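Local coordinates for DynE7 (Micromonospora chersina, PDB 2XEM), which probably hydrolyses the thioester that holds a polyketide-derived polyene intermediate in dynemicin biosynthesis, acting as a hot-dog-fold thioesterase, at residues Y101-V104 and A105-P108; V134-E137 and L138-L142. All coordinates share one frame; numbering follows the deposited sequence.

Contact 1 (Y101-V104 and A105-P108)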
# COMPACT_ATOMS: atom_id res chain seq x y z
N TYR D 101 15.34 4.25 -12.18
CA TYR D 101 15.16 4.59 -10.76
C TYR D 101 16.55 4.79 -10.19
O TYR D 101 17.29 3.82 -10.03
CB TYR D 101 14.46 3.48 -9.98
CG TYR D 101 13.12 3.05 -10.51
CD1 TYR D 101 11.95 3.38 -9.84
CD2 TYR D 101 13.02 2.20 -11.62
CE1 TYR D 101 10.72 2.90 -10.26
CE2 TYR D 101 11.78 1.73 -12.06
CZ TYR D 101 10.64 2.06 -11.36
OH TYR D 101 9.44 1.51 -11.72
N VAL D 102 16.90 6.04 -9.93
CA VAL D 102 18.25 6.40 -9.52
C VAL D 102 18.24 6.93 -8.08
O VAL D 102 17.60 7.95 -7.81
CB VAL D 102 18.90 7.39 -10.52
CG1 VAL D 102 20.34 7.73 -10.12
CG2 VAL D 102 18.86 6.83 -11.96
N ARG D 103 18.93 6.22 -7.16
CA ARG D 103 19.19 6.80 -5.84
C ARG D 103 20.22 7.93 -6.00
O ARG D 103 21.32 7.67 -6.49
CB ARG D 103 19.67 5.75 -4.81
CG ARG D 103 20.09 6.40 -3.48
CD ARG D 103 20.47 5.43 -2.39
NE ARG D 103 21.51 4.50 -2.79
CZ ARG D 103 21.40 3.18 -2.72
NH1 ARG D 103 20.29 2.62 -2.24
NH2 ARG D 103 22.40 2.40 -3.12
N VAL D 104 19.84 9.16 -5.60
CA VAL D 104 20.72 10.33 -5.65
C VAL D 104 21.24 10.74 -4.27
O VAL D 104 22.14 11.55 -4.18
CB VAL D 104 20.09 11.52 -6.41
CG1 VAL D 104 19.88 11.16 -7.88
CG2 VAL D 104 18.78 11.98 -5.75
N ALA D 105 20.64 10.20 -3.20
CA ALA D 105 21.12 10.42 -1.83
C ALA D 105 20.56 9.33 -0.91
O ALA D 105 19.47 8.83 -1.17
CB ALA D 105 20.71 11.81 -1.32
N PRO D 106 21.32 8.87 0.11
CA PRO D 106 22.74 9.18 0.40
C PRO D 106 23.66 8.45 -0.57
O PRO D 106 23.20 7.65 -1.39
CB PRO D 106 22.90 8.67 1.85
CG PRO D 106 21.95 7.48 1.91
CD PRO D 106 20.76 7.90 1.07
N GLY D 107 24.97 8.75 -0.48
CA GLY D 107 26.00 8.03 -1.22
C GLY D 107 26.02 8.41 -2.68
O GLY D 107 25.33 9.36 -3.08
N PRO D 108 26.79 7.65 -3.51
CA PRO D 108 26.90 8.02 -4.94
C PRO D 108 25.64 7.70 -5.75
O PRO D 108 24.90 6.79 -5.37
CB PRO D 108 28.12 7.23 -5.42
CG PRO D 108 28.15 6.02 -4.53
CD PRO D 108 27.57 6.44 -3.20
O HOH W 1 24.00 5.45 -3.16
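Arg103 runs straight out from the strand (chi1 173°) and bends at chi3 (55°), which turns NE toward the loop end at Pro106 and Pro108. This is the end of strand 94-105 in the antiparallel sheet of the hot-dog fold, where Val104 and Ala105 both face Glu80 in a classic beta bulge. The aliphatic part of Arg103 lies alongside the loop backbone: CG is 3.4 Å from Ala105 O, and CD is 3.7 Å from Pro106 O. A long side chain suits the place, since its methylenes can follow the loop while its polar end reaches further. That end makes a salt bridge from NH1 to Asp79 and a hydrogen bond from NH1 to Glu74 O. Cut back to an alanine here, the side chain would lose its guanidinium, which is likely to leave Asp79 without this charged mate and the bridging water of the loop without its N-H donor. The loop residues fit their backbone: a cis peptide precedes Pro106, a form proline tolerates unusually well, and Gly107 has a positive phi (75°) where a CB would run into Pro108 CD. No direct hydrogen bond joins the two segments; one water does the work, at the guanidinium edge and in its plane. It accepts from Arg103 NE at 2.7 Å and spends its two protons on Pro106 O, 2.9 Å away, and Pro108 O, 2.7 Å away.

Contact 2 (V134-E137 and L138-L142)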
# COMPACT_ATOMS: atom_id res chain seq x y z
N VAL D 134 -4.79 9.84 -27.94
CA VAL D 134 -3.99 10.55 -26.94
C VAL D 134 -4.31 12.07 -27.05
O VAL D 134 -4.23 12.61 -28.15
CB VAL D 134 -2.48 10.27 -27.10
CG1 VAL D 134 -1.66 11.05 -26.05
CG2 VAL D 134 -2.16 8.76 -27.05
N PRO D 135 -4.75 12.75 -25.97
CA PRO D 135 -5.00 14.21 -26.09
C PRO D 135 -3.77 14.95 -26.61
O PRO D 135 -2.65 14.59 -26.25
CB PRO D 135 -5.36 14.63 -24.65
CG PRO D 135 -5.89 13.36 -24.00
CD PRO D 135 -5.05 12.26 -24.60
N ALA D 136 -3.98 15.98 -27.45
CA ALA D 136 -2.90 16.77 -28.07
C ALA D 136 -1.90 17.30 -27.03
O ALA D 136 -0.70 17.20 -27.24
CB ALA D 136 -3.51 17.91 -28.86
N GLU D 137 -2.42 17.79 -25.88
CA GLU D 137 -1.62 18.35 -24.80
C GLU D 137 -0.63 17.33 -24.24
O GLU D 137 0.53 17.68 -23.96
CB GLU D 137 -2.55 18.86 -23.69
CG GLU D 137 -1.82 19.55 -22.56
CD GLU D 137 -2.67 19.94 -21.37
OE1 GLU D 137 -2.25 20.84 -20.63
OE2 GLU D 137 -3.77 19.37 -21.19
N LEU D 138 -1.08 16.07 -24.07
CA LEU D 138 -0.26 14.98 -23.57
C LEU D 138 0.77 14.54 -24.62
O LEU D 138 1.93 14.35 -24.28
CB LEU D 138 -1.16 13.80 -23.12
CG LEU D 138 -0.49 12.56 -22.53
CD1 LEU D 138 0.54 12.93 -21.41
CD2 LEU D 138 -1.54 11.60 -21.98
N ARG D 139 0.36 14.38 -25.89
CA ARG D 139 1.27 14.11 -27.01
C ARG D 139 2.43 15.13 -27.01
O ARG D 139 3.60 14.74 -26.99
CB ARG D 139 0.49 14.19 -28.36
CG ARG D 139 1.26 13.61 -29.55
CD ARG D 139 0.98 14.36 -30.85
NE ARG D 139 1.90 13.98 -31.93
CZ ARG D 139 3.12 14.49 -32.12
NH1 ARG D 139 3.62 15.38 -31.27
NH2 ARG D 139 3.86 14.09 -33.15
N ARG D 140 2.07 16.42 -26.99
CA ARG D 140 2.95 17.57 -26.92
C ARG D 140 3.94 17.47 -25.72
O ARG D 140 5.14 17.61 -25.89
CB ARG D 140 2.05 18.82 -26.79
CG ARG D 140 2.61 20.10 -27.31
CD ARG D 140 1.51 21.11 -27.62
NE ARG D 140 0.79 21.59 -26.43
CZ ARG D 140 -0.54 21.58 -26.30
NH1 ARG D 140 -1.31 21.11 -27.27
NH2 ARG D 140 -1.10 22.03 -25.19
N ALA D 141 3.42 17.18 -24.54
CA ALA D 141 4.20 17.10 -23.30
C ALA D 141 5.19 15.90 -23.31
O ALA D 141 6.39 16.08 -23.01
CB ALA D 141 3.26 17.03 -22.10
N LEU D 142 4.71 14.70 -23.68
CA LEU D 142 5.56 13.49 -23.75
C LEU D 142 6.65 13.57 -24.82
O LEU D 142 7.74 13.06 -24.59
CB LEU D 142 4.74 12.23 -24.00
CG LEU D 142 3.84 11.73 -22.89
CD1 LEU D 142 2.83 10.79 -23.48
CD2 LEU D 142 4.64 11.04 -21.75
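Backbone hydrogen bonds between Pro135-Glu137 and Leu138-Ala141 form the N-terminal turn of helix 136-143, the last helix of the hot-dog domain. Pro135 is tolerated at the N-cap, since its missing amide hydrogen is not called on by the helix, while its carbonyl is: Pro135 O takes a straight bond from Arg139 N (3.0 Å, 174°) and a weak one from Leu138 N. Arg140 N follows on Ala136 O at 2.9 Å, and Ala141 N on Glu137 O at 3.0 Å.

Apolar contacts line the inward side where the chain enters the helix. Val134 holds CG1 anti to its backbone N (chi1 179°), which sets that methyl 4.0 Å from Leu138 CG, the two side chains crossing at about a right angle. Pro135 CD adds a looser touch on Leu138 CD2.

Arg140 lies on the exposed side, where a crystal neighbour may influence its pose. It bends at chi3 and folds back, its guanidinium face-on over Glu137 CA, which sits 3.5 Å from the guanidinium plane, nearer the group's margin than its middle. The extended Glu137 makes no salt bridge with it and instead delivers its oxygens, through weak hydrogen bonds, to Gly51 N and Val52 N of helix 50-55.

Leu138 fills the inward side against Leu45 of helix 32-48, and the small Ala141 lets the two helices come close at Phe44 and His48, while Val134 and Leu142 meet Leu90 of strand 80-91 and Ile95 of strand 94-105.

In the fold
Contact 1 and contact 2 lie on opposite sides of the chain's centre, their centres 31 Å apart and their nearest atoms about 15 Å apart, so they do not touch. The same antiparallel strands nevertheless run between them: strand 94-105 passes from Ile95 beside contact 2 to the bulge of contact 1, and strand 80-91 from Glu80 to Leu90. Helix 32-48, which contact 2 packs against, is also reached from the strand of contact 1 through Tyr101, which bonds to Tyr33 and Gln37 but takes no part in the contact itself. Contact 1 ends a strand; contact 2 begins the last helix. Neither pair of segments touches another subunit, and both are best read as parts of the fold's framework.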